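PDB 4BJI: transcription factor TAU subunit SFC1 from Schizosaccharomyces pombe, which contributes this DNA-binding domain to TFIIIC, which binds intragenic promoters of tRNA and 5S RNA genes and assembles the initiation complex with TFIIIB for RNA polymerase III recruitment. Local coordinates for residues 12-17 with 79-84; 51-56 with 88-93; 56-61 with 124-129; 105-110 with 141-146. All coordinates share one frame; numbering follows the deposited sequence.

Contact 1 of 4, residues 12-17 with 79-84; sequences IITTNM and SYLWTS
T15 is the knob of this contact, filling the notch between the aromatic side chains of Y80 and W82. In one of its two deposited conformers, OG1 stands between the backbone N and the carbonyl carbon (chi1 50°), which lays it over one face of the W82 indole, 3.3 Å from W82 CE3, and at the edge of the Y80 ring, buried without a polar partner. T15 CB sits above the six-membered ring of W82 in a CH-pi contact, 4.3 Å from its centroid, while T15 CG2 touches Y80 CD2 at 3.7 Å. M17, present as selenomethionine, approaches the indole obliquely, its SE 4.1 Å from W82 CZ3. On the other side, I12 CG1 rests on L81 CB at 3.7 Å, and the methyl groups of T14 and T83 meet. Parallel backbone pairing sets this register, with L81 N bonded to I13 O (2.9 Å), T15 N to L81 O, and T83 N to T15 O. One water joins I13 N to S79 O; another links M17 N to S84 OG. Strand 14-15 is an outermost strand of the mixed four-stranded sheet, P23 packing on T15 and Y80, while strand 79-82 pairs on its other flank with strand 90-93.

Contact 2 of 4, residues 51-56 with 88-93; sequences RPVWTR and RDTYTR
V53 and T92 project side by side from the same face of their paired strands, V53 CG2 lying 3.6 Å from T92 OG1, a hydroxyl that bonds to W82 NE1. The other branch of V53, CG1, stands anti to the backbone N (chi1 175°) and crosses obliquely over T90, packing tightly at 3.5 Å from T90 CB. Truncating V53 to alanine removes both methyls and would probably open a gap beside T90 and T92. On the opposite face, W54 and Y91 diverge: the indole turns away and takes the aliphatic CD of R51 over its centre, with NE1 bonded to L47 O, whereas the phenol ring presents its edge to W54 O and to R56. A water joins R56 N to D89 O. At the far end, in one of the two deposited conformers of R93, P52 CB lies over one face of the guanidinium, toward its rim, with R93 NH1 3.6 Å from P52 CB and hydrogen-bonded to F48 O. The antiparallel backbone is joined by Y91 N to W54 O (2.8 Å), W54 N to Y91 O, and R93 N to P52 O. T55 then N-caps helix 56-60 through A58 N. A short strand between two helices, pairing with the second strand of a hairpin, is the layout of a winged-helix domain, consistent with the helix-turn-helix family and DNA-binding role.

Contact 3 of 4, residues 56-61 with 124-129; sequences RRALLN and KTHVFD
The imidazole of H126 meets the carboxamide of N61 at its ND1 edge, N61 ND2 sitting somewhat off the ring plane, while V127 CG2 covers one of its faces and A58 approaches obliquely; the ring of H62 also meets it, the planes about 60° apart. Amide and imidazole planes are turned 44° against each other. N61 spends both N-H groups of ND2 here: one reaches H126 ND1, which accepts, at 3.1 Å and is nearly straight (167°), the other reaches K124 O, also at 3.1 Å, from above the carbonyl plane. Both acceptors lie in the plane of the amide, which fixes its rotation. A58 CB fits against the ring beside H126 CD2, 3.8 Å away. The R57 guanidinium has L60 CD1 over one face; bends at chi2 and chi3 bring R57 CD to 3.2 Å from K124 O. R57 NH1 and K124 NZ remain 5.3 Å apart, two like charges near the surface. T125 OG1 accepts from V127 N in an ST turn that shapes the loop. This surface contact joins helix 56-60, whose L59 packs on helix 35-50, to the loop between strands 109-111 and 139-141, where F128 goes on to pack against helix 172-189.

Contact 4 of 4, residues 105-110 with 141-146; sequences AAYQAL and QVCDIV
V142 forms the apolar centre, its CG2 lying 4.0 Å from L110 CD1 and 4.2 Å from Q108 CB. Alongside, the CB atoms of A106 and C143 lie loosely together, and C143 SG approaches the edge of the Y107 ring, 4.0 Å from Y107 CD1. Backbone bonds flank these groups: V142 N bonds to Q108 O (2.9 Å), and C143 N to A106 O at a more bent 131°. The straight side chain of Q141 delivers its carboxamide to Y107 O, with NE2 at 2.9 Å in a nearly straight bond (170°). The same NE2 bonds to V53 O, while OE1 accepts from R51 NH2 and T55 N, so a buried amide is gripped on both ends. A leucine in its place would probably cost the carbonyl of Y107 its amide donor, and R51 NH2 and T55 N a shared acceptor. A109 and Q141 form a non-hydrogen-bonded antiparallel pair of strands 109-111 and 139-141; both touch T90 of strand 90-93, while L110, and I145 beyond the sheet, pack on helix 172-189.

Contacts 1 and 2 build one four-stranded sheet, their centres about 9 Å apart, and are joined where Y80 O meets T92 N at 2.8 Å. Contact 2 passes directly into contact 3 through R56, the residue they share, and W54 packs on L59 there. R51 ties contact 2 to contact 4, its NH2 forming a salt bridge with D144 OD2 at 2.8 Å. Contacts 3 and 4 meet through the backbone, F128 O lying 2.9 Å from V146 N. Contact 1 stands apart from contact 3, their centres about 20 Å from each other on opposite sides of the chain's centre. Contacts 3 and 4 join the probable winged-helix part to the later segments 124-129 and 141-146, which reach helix 172-189 through F128 and I145.

Contact 1 of 4, residues 12-17 with 79-84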
loop_
_atom_site.group_PDB
_atom_site.type_symbol
_atom_site.label_atom_id
_atom_site.label_comp_id
_atom_site.label_asym_id
_atom_site.label_seq_id
_atom_site.Cartn_x
_atom_site.Cartn_y
_atom_site.Cartn_z
ATOM N N ILE A 12 -11.167 -9.326 11.503
ATOM C CA ILE A 12 -10.726 -8.062 10.928
ATOM C C ILE A 12 -11.958 -7.231 10.557
ATOM O O ILE A 12 -12.954 -7.753 10.035
ATOM C CB ILE A 12 -9.838 -8.310 9.697
ATOM C CG1 ILE A 12 -9.219 -7.009 9.171
ATOM C CG2 ILE A 12 -10.633 -9.017 8.592
ATOM C CD1 ILE A 12 -8.145 -6.465 10.038
ATOM N N ILE A 13 -11.916 -5.956 10.919
ATOM C CA ILE A 13 -12.927 -4.992 10.499
ATOM C C ILE A 13 -12.499 -4.362 9.201
ATOM O O ILE A 13 -11.358 -3.897 9.098
ATOM C CB ILE A 13 -13.100 -3.888 11.563
ATOM C CG1 ILE A 13 -13.505 -4.511 12.903
ATOM C CG2 ILE A 13 -14.118 -2.846 11.096
ATOM C CD1 ILE A 13 -13.334 -3.587 14.065
ATOM N N THR A 14 -13.382 -4.416 8.206
ATOM C CA THR A 14 -13.105 -3.845 6.901
ATOM C C THR A 14 -13.855 -2.543 6.697
ATOM O O THR A 14 -14.925 -2.325 7.257
ATOM C CB THR A 14 -13.428 -4.800 5.783
ATOM O OG1 THR A 14 -14.832 -5.107 5.824
ATOM C CG2 THR A 14 -12.595 -6.056 5.897
ATOM N N THR A 15 -13.239 -1.664 5.895
ATOM C CA THR A 15 -13.786 -0.347 5.550
ATOM C C THR A 15 -13.717 -0.087 4.049
ATOM O O THR A 15 -12.913 -0.649 3.323
ATOM C CB THR A 15 -13.019 0.831 6.249
ATOM O OG1 THR A 15 -11.625 0.690 6.041
ATOM C CG2 THR A 15 -13.312 0.868 7.731
ATOM N N ASN A 16 -14.591 0.812 3.603
ATOM C CA ASN A 16 -14.427 1.467 2.310
ATOM C C ASN A 16 -14.491 2.981 2.492
ATOM O O ASN A 16 -14.717 3.484 3.589
ATOM C CB ASN A 16 -15.453 0.940 1.307
ATOM C CG ASN A 16 -16.892 1.259 1.693
ATOM O OD1 ASN A 16 -17.248 2.418 1.951
ATOM N ND2 ASN A 16 -17.735 0.244 1.683
HETATM N N MSE A 17 -14.306 3.703 1.391
HETATM C CA MSE A 17 -14.180 5.152 1.445
HETATM C C MSE A 17 -15.432 5.873 1.907
HETATM O O MSE A 17 -15.370 7.056 2.275
HETATM C CB MSE A 17 -13.768 5.704 0.085
HETATM C CG MSE A 17 -12.297 5.390 -0.239
HETATM SE SE MSE A 17 -11.028 6.423 0.833
HETATM C CE MSE A 17 -11.371 8.126 0.012
ATOM N N SER A 79 -5.438 -2.870 14.001
ATOM C CA SER A 79 -5.686 -2.211 12.725
ATOM C C SER A 79 -6.970 -2.695 12.082
ATOM O O SER A 79 -7.477 -3.763 12.447
ATOM C CB SER A 79 -4.504 -2.443 11.771
ATOM O OG SER A 79 -4.404 -3.807 11.376
ATOM N N TYR A 80 -7.455 -1.918 11.115
ATOM C CA TYR A 80 -8.588 -2.282 10.269
ATOM C C TYR A 80 -8.105 -2.314 8.811
ATOM O O TYR A 80 -7.027 -1.792 8.501
ATOM C CB TYR A 80 -9.748 -1.281 10.462
ATOM C CG TYR A 80 -9.444 0.147 10.062
ATOM C CD1 TYR A 80 -8.812 1.035 10.933
ATOM C CD2 TYR A 80 -9.769 0.612 8.803
ATOM C CE1 TYR A 80 -8.533 2.357 10.544
ATOM C CE2 TYR A 80 -9.477 1.900 8.402
ATOM C CZ TYR A 80 -8.886 2.777 9.272
ATOM O OH TYR A 80 -8.596 4.054 8.833
ATOM N N LEU A 81 -8.879 -2.889 7.908
ATOM C CA LEU A 81 -8.447 -3.177 6.553
ATOM C C LEU A 81 -9.336 -2.518 5.511
ATOM O O LEU A 81 -10.552 -2.709 5.531
ATOM C CB LEU A 81 -8.491 -4.691 6.327
ATOM C CG LEU A 81 -8.221 -5.213 4.923
ATOM C CD1 LEU A 81 -6.840 -4.891 4.425
ATOM C CD2 LEU A 81 -8.456 -6.746 4.868
ATOM N N TRP A 82 -8.757 -1.741 4.614
ATOM C CA TRP A 82 -9.517 -1.171 3.492
ATOM C C TRP A 82 -9.749 -2.213 2.414
ATOM O O TRP A 82 -8.800 -2.893 2.007
ATOM C CB TRP A 82 -8.740 -0.015 2.871
ATOM C CG TRP A 82 -8.550 1.136 3.806
ATOM C CD1 TRP A 82 -7.497 1.343 4.634
ATOM C CD2 TRP A 82 -9.451 2.234 4.036
ATOM N NE1 TRP A 82 -7.662 2.500 5.350
ATOM C CE2 TRP A 82 -8.868 3.065 5.010
ATOM C CE3 TRP A 82 -10.706 2.589 3.514
ATOM C CZ2 TRP A 82 -9.500 4.219 5.483
ATOM C CZ3 TRP A 82 -11.317 3.730 3.971
ATOM C CH2 TRP A 82 -10.728 4.525 4.957
ATOM N N THR A 83 -10.976 -2.361 1.930
ATOM C CA THR A 83 -11.157 -3.352 0.853
ATOM C C THR A 83 -11.343 -2.750 -0.518
ATOM O O THR A 83 -11.498 -3.480 -1.484
ATOM C CB THR A 83 -12.259 -4.312 1.169
ATOM O OG1 THR A 83 -13.379 -3.557 1.570
ATOM C CG2 THR A 83 -11.800 -5.217 2.316
ATOM N N SER A 84 -11.285 -1.424 -0.629
ATOM C CA SER A 84 -11.337 -0.739 -1.910
ATOM C C SER A 84 -10.834 0.689 -1.690
ATOM O O SER A 84 -10.619 1.098 -0.550
ATOM C CB SER A 84 -12.757 -0.753 -2.450
ATOM O OG SER A 84 -13.621 -0.150 -1.512
HETATM O O HOH W 1 -9.969 -4.745 12.627
HETATM O O HOH W 2 -13.783 2.579 -1.239
#

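Contact 2 of 4, residues 51-56 with 88-93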
loop_
_atom_site.group_PDB
_atom_site.type_symbol
_atom_site.label_atom_id
_atom_site.label_comp_id
_atom_site.label_asym_id
_atom_site.label_seq_id
_atom_site.Cartn_x
_atom_site.Cartn_y
_atom_site.Cartn_z
ATOM N N ARG A 51 4.669 4.040 10.796
ATOM C CA ARG A 51 3.925 4.141 9.549
ATOM C C ARG A 51 2.513 3.645 9.852
ATOM O O ARG A 51 2.342 2.494 10.218
ATOM C CB ARG A 51 4.614 3.264 8.503
ATOM C CG ARG A 51 3.944 3.118 7.212
ATOM C CD ARG A 51 5.006 2.474 6.299
ATOM N NE ARG A 51 4.433 1.753 5.210
ATOM C CZ ARG A 51 5.195 1.249 4.224
ATOM N NH1 ARG A 51 6.500 1.442 4.243
ATOM N NH2 ARG A 51 4.649 0.589 3.267
ATOM N N PRO A 52 1.499 4.513 9.751
ATOM C CA PRO A 52 0.177 4.098 10.227
ATOM C C PRO A 52 -0.605 3.204 9.279
ATOM O O PRO A 52 -1.649 2.682 9.653
ATOM C CB PRO A 52 -0.585 5.407 10.381
ATOM C CG PRO A 52 0.116 6.346 9.413
ATOM C CD PRO A 52 1.567 5.959 9.456
ATOM N N VAL A 53 -0.125 3.051 8.052
ATOM C CA VAL A 53 -0.832 2.340 6.986
ATOM C C VAL A 53 0.153 1.426 6.272
ATOM O O VAL A 53 1.177 1.911 5.741
ATOM C CB VAL A 53 -1.404 3.371 5.954
ATOM C CG1 VAL A 53 -2.047 2.683 4.781
ATOM C CG2 VAL A 53 -2.406 4.344 6.626
ATOM N N TRP A 54 -0.147 0.131 6.206
ATOM C CA TRP A 54 0.767 -0.868 5.662
ATOM C C TRP A 54 0.050 -1.931 4.843
ATOM O O TRP A 54 -0.986 -2.464 5.283
ATOM C CB TRP A 54 1.401 -1.668 6.797
ATOM C CG TRP A 54 2.436 -1.011 7.660
ATOM C CD1 TRP A 54 2.226 -0.320 8.821
ATOM C CD2 TRP A 54 3.851 -1.088 7.487
ATOM N NE1 TRP A 54 3.448 0.051 9.379
ATOM C CE2 TRP A 54 4.450 -0.415 8.568
ATOM C CE3 TRP A 54 4.667 -1.662 6.519
ATOM C CZ2 TRP A 54 5.839 -0.296 8.699
ATOM C CZ3 TRP A 54 6.039 -1.529 6.647
ATOM C CH2 TRP A 54 6.604 -0.855 7.730
ATOM N N THR A 55 0.633 -2.380 3.741
ATOM C CA THR A 55 0.201 -3.652 3.171
ATOM C C THR A 55 0.741 -4.822 4.016
ATOM O O THR A 55 1.752 -4.693 4.745
ATOM C CB THR A 55 0.695 -3.871 1.763
ATOM O OG1 THR A 55 2.127 -3.833 1.797
ATOM C CG2 THR A 55 0.131 -2.794 0.826
ATOM N N ARG A 56 0.071 -5.977 3.914
ATOM C CA ARG A 56 0.606 -7.219 4.461
ATOM C C ARG A 56 2.029 -7.504 3.979
ATOM O O ARG A 56 2.921 -7.824 4.783
ATOM C CB ARG A 56 -0.317 -8.390 4.080
ATOM C CG ARG A 56 0.301 -9.762 4.341
ATOM C CD ARG A 56 -0.628 -10.875 3.810
ATOM N NE ARG A 56 0.038 -12.175 3.843
ATOM C CZ ARG A 56 0.139 -12.876 4.951
ATOM N NH1 ARG A 56 -0.403 -12.397 6.060
ATOM N NH2 ARG A 56 0.774 -14.048 4.948
ATOM N N ARG A 88 -6.785 0.633 -0.602
ATOM C CA ARG A 88 -7.139 -0.790 -0.737
ATOM C C ARG A 88 -5.981 -1.687 -0.338
ATOM O O ARG A 88 -4.849 -1.472 -0.736
ATOM C CB ARG A 88 -7.569 -1.076 -2.172
ATOM C CG ARG A 88 -7.907 -2.499 -2.473
ATOM C CD ARG A 88 -7.965 -2.723 -3.992
ATOM N NE ARG A 88 -8.342 -4.091 -4.324
ATOM C CZ ARG A 88 -8.542 -4.487 -5.567
ATOM N NH1 ARG A 88 -8.410 -3.602 -6.540
ATOM N NH2 ARG A 88 -8.883 -5.742 -5.831
ATOM N N ASP A 89 -6.317 -2.709 0.404
ATOM C CA ASP A 89 -5.371 -3.770 0.780
ATOM C C ASP A 89 -4.285 -3.265 1.740
ATOM O O ASP A 89 -3.202 -3.886 1.874
ATOM C CB ASP A 89 -4.748 -4.426 -0.464
ATOM C CG ASP A 89 -5.766 -5.183 -1.269
ATOM O OD1 ASP A 89 -6.615 -5.848 -0.661
ATOM O OD2 ASP A 89 -5.755 -5.031 -2.506
ATOM N N THR A 90 -4.570 -2.168 2.458
ATOM C CA THR A 90 -3.738 -1.735 3.558
ATOM C C THR A 90 -4.448 -1.868 4.883
ATOM O O THR A 90 -5.679 -1.678 4.973
ATOM C CB THR A 90 -3.211 -0.280 3.440
ATOM O OG1 THR A 90 -4.270 0.681 3.614
ATOM C CG2 THR A 90 -2.524 -0.066 2.103
ATOM N N TYR A 91 -3.663 -2.203 5.899
ATOM C CA TYR A 91 -4.073 -2.216 7.297
ATOM C C TYR A 91 -3.687 -0.898 7.911
ATOM O O TYR A 91 -2.527 -0.457 7.803
ATOM C CB TYR A 91 -3.359 -3.365 8.027
ATOM C CG TYR A 91 -3.768 -4.720 7.515
ATOM C CD1 TYR A 91 -3.141 -5.287 6.416
ATOM C CD2 TYR A 91 -4.811 -5.417 8.107
ATOM C CE1 TYR A 91 -3.549 -6.509 5.892
ATOM C CE2 TYR A 91 -5.208 -6.648 7.597
ATOM C CZ TYR A 91 -4.555 -7.179 6.491
ATOM O OH TYR A 91 -4.940 -8.406 5.940
ATOM N N THR A 92 -4.660 -0.217 8.517
ATOM C CA THR A 92 -4.467 1.118 9.114
ATOM C C THR A 92 -4.685 1.036 10.616
ATOM O O THR A 92 -5.655 0.427 11.087
ATOM C CB THR A 92 -5.472 2.101 8.501
ATOM O OG1 THR A 92 -5.280 2.178 7.073
ATOM C CG2 THR A 92 -5.296 3.479 9.104
ATOM N N ARG A 93 -3.803 1.661 11.376
ATOM C CA ARG A 93 -3.927 1.584 12.813
ATOM C C ARG A 93 -5.242 2.230 13.275
ATOM O O ARG A 93 -5.738 3.213 12.689
ATOM C CB ARG A 93 -2.701 2.203 13.490
ATOM C CG ARG A 93 -2.551 3.693 13.336
ATOM C CD ARG A 93 -1.248 4.220 14.033
ATOM N NE ARG A 93 -1.254 5.681 14.136
ATOM C CZ ARG A 93 -0.229 6.502 13.884
ATOM N NH1 ARG A 93 0.995 6.090 13.499
ATOM N NH2 ARG A 93 -0.464 7.808 14.015
HETATM O O HOH W 3 -2.218 -6.357 2.068
HETATM O O HOH W 4 -3.200 -10.500 6.877
#

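Contact 3 of 4, residues 56-61 with 124-129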
loop_
_atom_site.group_PDB
_atom_site.type_symbol
_atom_site.label_atom_id
_atom_site.label_comp_id
_atom_site.label_asym_id
_atom_site.label_seq_id
_atom_site.Cartn_x
_atom_site.Cartn_y
_atom_site.Cartn_z
ATOM N N ARG A 56 0.071 -5.977 3.914
ATOM C CA ARG A 56 0.606 -7.219 4.461
ATOM C C ARG A 56 2.029 -7.504 3.979
ATOM O O ARG A 56 2.921 -7.824 4.783
ATOM C CB ARG A 56 -0.317 -8.390 4.080
ATOM C CG ARG A 56 0.301 -9.762 4.341
ATOM C CD ARG A 56 -0.628 -10.875 3.810
ATOM N NE ARG A 56 0.038 -12.175 3.843
ATOM C CZ ARG A 56 0.139 -12.876 4.951
ATOM N NH1 ARG A 56 -0.403 -12.397 6.060
ATOM N NH2 ARG A 56 0.774 -14.048 4.948
ATOM N N ARG A 57 2.278 -7.369 2.684
ATOM C CA ARG A 57 3.604 -7.684 2.148
ATOM C C ARG A 57 4.687 -6.781 2.750
ATOM O O ARG A 57 5.743 -7.257 3.159
ATOM C CB ARG A 57 3.604 -7.565 0.625
ATOM C CG ARG A 57 4.953 -7.964 -0.003
ATOM C CD ARG A 57 5.469 -9.324 0.485
ATOM N NE ARG A 57 4.495 -10.399 0.311
ATOM C CZ ARG A 57 4.660 -11.635 0.783
ATOM N NH1 ARG A 57 5.756 -11.953 1.460
ATOM N NH2 ARG A 57 3.727 -12.556 0.581
ATOM N N ALA A 58 4.433 -5.479 2.830
ATOM C CA ALA A 58 5.415 -4.577 3.412
ATOM C C ALA A 58 5.700 -4.922 4.877
ATOM O O ALA A 58 6.854 -4.966 5.295
ATOM C CB ALA A 58 5.010 -3.126 3.220
ATOM N N LEU A 59 4.664 -5.250 5.654
ATOM C CA LEU A 59 4.887 -5.682 7.036
ATOM C C LEU A 59 5.705 -6.969 7.132
ATOM O O LEU A 59 6.631 -7.067 7.948
ATOM C CB LEU A 59 3.556 -5.886 7.761
ATOM C CG LEU A 59 2.889 -4.597 8.199
ATOM C CD1 LEU A 59 1.458 -4.849 8.598
ATOM C CD2 LEU A 59 3.690 -3.947 9.333
ATOM N N LEU A 60 5.351 -7.947 6.303
ATOM C CA LEU A 60 6.061 -9.229 6.384
ATOM C C LEU A 60 7.544 -8.977 6.183
ATOM O O LEU A 60 8.382 -9.637 6.825
ATOM C CB LEU A 60 5.558 -10.187 5.320
ATOM C CG LEU A 60 4.188 -10.820 5.532
ATOM C CD1 LEU A 60 3.759 -11.501 4.257
ATOM C CD2 LEU A 60 4.236 -11.799 6.702
ATOM N N ASN A 61 7.901 -8.070 5.271
ATOM C CA ASN A 61 9.309 -7.817 4.961
ATOM C C ASN A 61 10.038 -7.054 6.061
ATOM O O ASN A 61 11.261 -6.916 6.033
ATOM C CB ASN A 61 9.435 -7.145 3.600
ATOM C CG ASN A 61 8.982 -8.070 2.474
ATOM O OD1 ASN A 61 8.990 -9.296 2.624
ATOM N ND2 ASN A 61 8.609 -7.513 1.364
ATOM N N LYS A 124 10.061 -11.062 -3.394
ATOM C CA LYS A 124 8.883 -10.805 -2.580
ATOM C C LYS A 124 8.860 -9.359 -2.122
ATOM O O LYS A 124 8.072 -8.997 -1.269
ATOM C CB LYS A 124 8.902 -11.682 -1.321
ATOM C CG LYS A 124 8.578 -13.151 -1.509
ATOM C CD LYS A 124 8.610 -13.845 -0.147
ATOM C CE LYS A 124 8.516 -15.363 -0.246
ATOM N NZ LYS A 124 9.136 -16.033 0.940
ATOM N N THR A 125 9.736 -8.537 -2.667
ATOM C CA THR A 125 9.866 -7.188 -2.165
ATOM C C THR A 125 8.564 -6.359 -2.345
ATOM O O THR A 125 7.782 -6.471 -3.323
ATOM C CB THR A 125 11.048 -6.444 -2.823
ATOM O OG1 THR A 125 11.237 -5.197 -2.167
ATOM C CG2 THR A 125 10.804 -6.178 -4.309
ATOM N N HIS A 126 8.365 -5.482 -1.380
ATOM C CA HIS A 126 7.305 -4.471 -1.425
ATOM C C HIS A 126 7.770 -3.179 -2.134
ATOM O O HIS A 126 6.982 -2.281 -2.378
ATOM C CB HIS A 126 6.894 -4.139 0.004
ATOM C CG HIS A 126 8.027 -3.639 0.844
ATOM N ND1 HIS A 126 9.100 -4.435 1.197
ATOM C CD2 HIS A 126 8.276 -2.420 1.373
ATOM C CE1 HIS A 126 9.963 -3.719 1.897
ATOM N NE2 HIS A 126 9.474 -2.500 2.038
ATOM N N VAL A 127 9.055 -3.108 -2.471
ATOM C CA VAL A 127 9.640 -1.907 -3.079
ATOM C C VAL A 127 9.453 -1.955 -4.578
ATOM O O VAL A 127 9.624 -3.007 -5.202
ATOM C CB VAL A 127 11.148 -1.857 -2.733
ATOM C CG1 VAL A 127 11.853 -0.725 -3.430
ATOM C CG2 VAL A 127 11.349 -1.745 -1.244
ATOM N N PHE A 128 9.132 -0.800 -5.162
ATOM C CA PHE A 128 9.048 -0.651 -6.606
ATOM C C PHE A 128 10.263 0.126 -7.071
ATOM O O PHE A 128 10.329 1.349 -6.856
ATOM C CB PHE A 128 7.769 0.090 -7.035
ATOM C CG PHE A 128 7.504 -0.002 -8.524
ATOM C CD1 PHE A 128 8.185 0.793 -9.434
ATOM C CD2 PHE A 128 6.572 -0.921 -9.005
ATOM C CE1 PHE A 128 7.956 0.649 -10.762
ATOM C CE2 PHE A 128 6.334 -1.037 -10.339
ATOM C CZ PHE A 128 7.027 -0.236 -11.208
ATOM N N ASP A 129 11.219 -0.576 -7.679
ATOM C CA ASP A 129 12.470 0.076 -8.148
ATOM C C ASP A 129 12.546 0.215 -9.664
ATOM O O ASP A 129 13.457 0.869 -10.191
ATOM C CB ASP A 129 13.728 -0.586 -7.576
ATOM C CG ASP A 129 13.954 -1.979 -8.102
ATOM O OD1 ASP A 129 13.156 -2.465 -8.933
ATOM O OD2 ASP A 129 14.944 -2.609 -7.595
#

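Contact 4 of 4, residues 105-110 with 141-146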
loop_
_atom_site.group_PDB
_atom_site.type_symbol
_atom_site.label_atom_id
_atom_site.label_comp_id
_atom_site.label_asym_id
_atom_site.label_seq_id
_atom_site.Cartn_x
_atom_site.Cartn_y
_atom_site.Cartn_z
ATOM N N ALA A 105 -1.095 10.695 1.673
ATOM C CA ALA A 105 -0.776 10.482 0.278
ATOM C C ALA A 105 0.428 9.555 0.124
ATOM O O ALA A 105 0.487 8.778 -0.834
ATOM C CB ALA A 105 -0.471 11.835 -0.394
ATOM N N ALA A 106 1.355 9.597 1.063
ATOM C CA ALA A 106 2.544 8.758 0.996
ATOM C C ALA A 106 2.258 7.254 1.198
ATOM O O ALA A 106 3.094 6.408 0.908
ATOM C CB ALA A 106 3.530 9.214 2.052
ATOM N N TYR A 107 1.072 6.924 1.722
ATOM C CA TYR A 107 0.731 5.559 2.080
ATOM C C TYR A 107 -0.297 4.952 1.133
ATOM O O TYR A 107 -0.680 3.792 1.299
ATOM C CB TYR A 107 0.203 5.475 3.520
ATOM C CG TYR A 107 1.131 6.109 4.517
ATOM C CD1 TYR A 107 2.476 5.814 4.496
ATOM C CD2 TYR A 107 0.664 7.056 5.405
ATOM C CE1 TYR A 107 3.352 6.428 5.395
ATOM C CE2 TYR A 107 1.512 7.665 6.298
ATOM C CZ TYR A 107 2.833 7.352 6.267
ATOM O OH TYR A 107 3.653 8.000 7.200
ATOM N N GLN A 108 -0.740 5.711 0.131
ATOM C CA GLN A 108 -1.697 5.172 -0.838
ATOM C C GLN A 108 -1.137 3.945 -1.536
ATOM O O GLN A 108 0.077 3.841 -1.753
ATOM C CB GLN A 108 -2.096 6.217 -1.878
ATOM C CG GLN A 108 -2.942 7.305 -1.270
ATOM C CD GLN A 108 -3.512 8.326 -2.224
ATOM O OE1 GLN A 108 -3.658 9.498 -1.827
ATOM N NE2 GLN A 108 -3.850 7.933 -3.441
ATOM N N ALA A 109 -2.033 3.010 -1.855
ATOM C CA ALA A 109 -1.730 1.749 -2.511
ATOM C C ALA A 109 -2.211 1.721 -3.933
ATOM O O ALA A 109 -3.325 2.165 -4.230
ATOM C CB ALA A 109 -2.411 0.616 -1.740
ATOM N N LEU A 110 -1.333 1.257 -4.826
ATOM C CA LEU A 110 -1.702 1.045 -6.225
ATOM C C LEU A 110 -1.665 -0.444 -6.507
ATOM O O LEU A 110 -0.637 -1.095 -6.268
ATOM C CB LEU A 110 -0.776 1.806 -7.163
ATOM C CG LEU A 110 -0.863 3.330 -7.092
ATOM C CD1 LEU A 110 0.230 3.847 -6.256
ATOM C CD2 LEU A 110 -0.763 3.873 -8.480
ATOM N N GLN A 141 2.753 0.530 -2.188
ATOM C CA GLN A 141 2.485 1.800 -1.536
ATOM C C GLN A 141 3.434 2.890 -2.031
ATOM O O GLN A 141 4.599 2.623 -2.329
ATOM C CB GLN A 141 2.586 1.684 -0.037
ATOM C CG GLN A 141 1.401 0.911 0.553
ATOM C CD GLN A 141 1.497 0.869 2.054
ATOM O OE1 GLN A 141 2.098 -0.066 2.606
ATOM N NE2 GLN A 141 0.962 1.852 2.730
ATOM N N VAL A 142 2.939 4.121 -2.104
ATOM C CA VAL A 142 3.732 5.217 -2.654
ATOM C C VAL A 142 5.099 5.389 -1.993
ATOM O O VAL A 142 6.106 5.583 -2.683
ATOM C CB VAL A 142 2.922 6.509 -2.576
ATOM C CG1 VAL A 142 3.815 7.752 -2.809
ATOM C CG2 VAL A 142 1.738 6.441 -3.563
ATOM N N CYS A 143 5.143 5.324 -0.680
ATOM C CA CYS A 143 6.386 5.504 0.060
ATOM C C CYS A 143 7.435 4.451 -0.258
ATOM O O CYS A 143 8.619 4.652 0.075
ATOM C CB CYS A 143 6.098 5.554 1.559
ATOM S SG CYS A 143 5.245 4.083 2.224
ATOM N N ASP A 144 7.011 3.337 -0.861
ATOM C CA ASP A 144 7.911 2.245 -1.210
ATOM C C ASP A 144 8.310 2.297 -2.698
ATOM O O ASP A 144 8.999 1.381 -3.164
ATOM C CB ASP A 144 7.275 0.909 -0.883
ATOM C CG ASP A 144 6.925 0.758 0.586
ATOM O OD1 ASP A 144 7.651 1.315 1.427
ATOM O OD2 ASP A 144 5.935 0.055 0.864
ATOM N N ILE A 145 7.930 3.362 -3.399
ATOM C CA ILE A 145 8.329 3.542 -4.795
ATOM C C ILE A 145 9.648 4.311 -4.809
ATOM O O ILE A 145 9.696 5.528 -4.532
ATOM C CB ILE A 145 7.260 4.291 -5.596
ATOM C CG1 ILE A 145 5.956 3.528 -5.578
ATOM C CG2 ILE A 145 7.787 4.513 -7.032
ATOM C CD1 ILE A 145 4.854 4.307 -6.210
ATOM N N VAL A 146 10.735 3.607 -5.107
ATOM C CA VAL A 146 12.050 4.251 -5.111
ATOM C C VAL A 146 12.536 4.550 -6.530
ATOM O O VAL A 146 13.522 5.295 -6.744
ATOM C CB VAL A 146 13.138 3.410 -4.382
ATOM C CG1 VAL A 146 12.726 3.196 -2.917
ATOM C CG2 VAL A 146 13.418 2.090 -5.088
#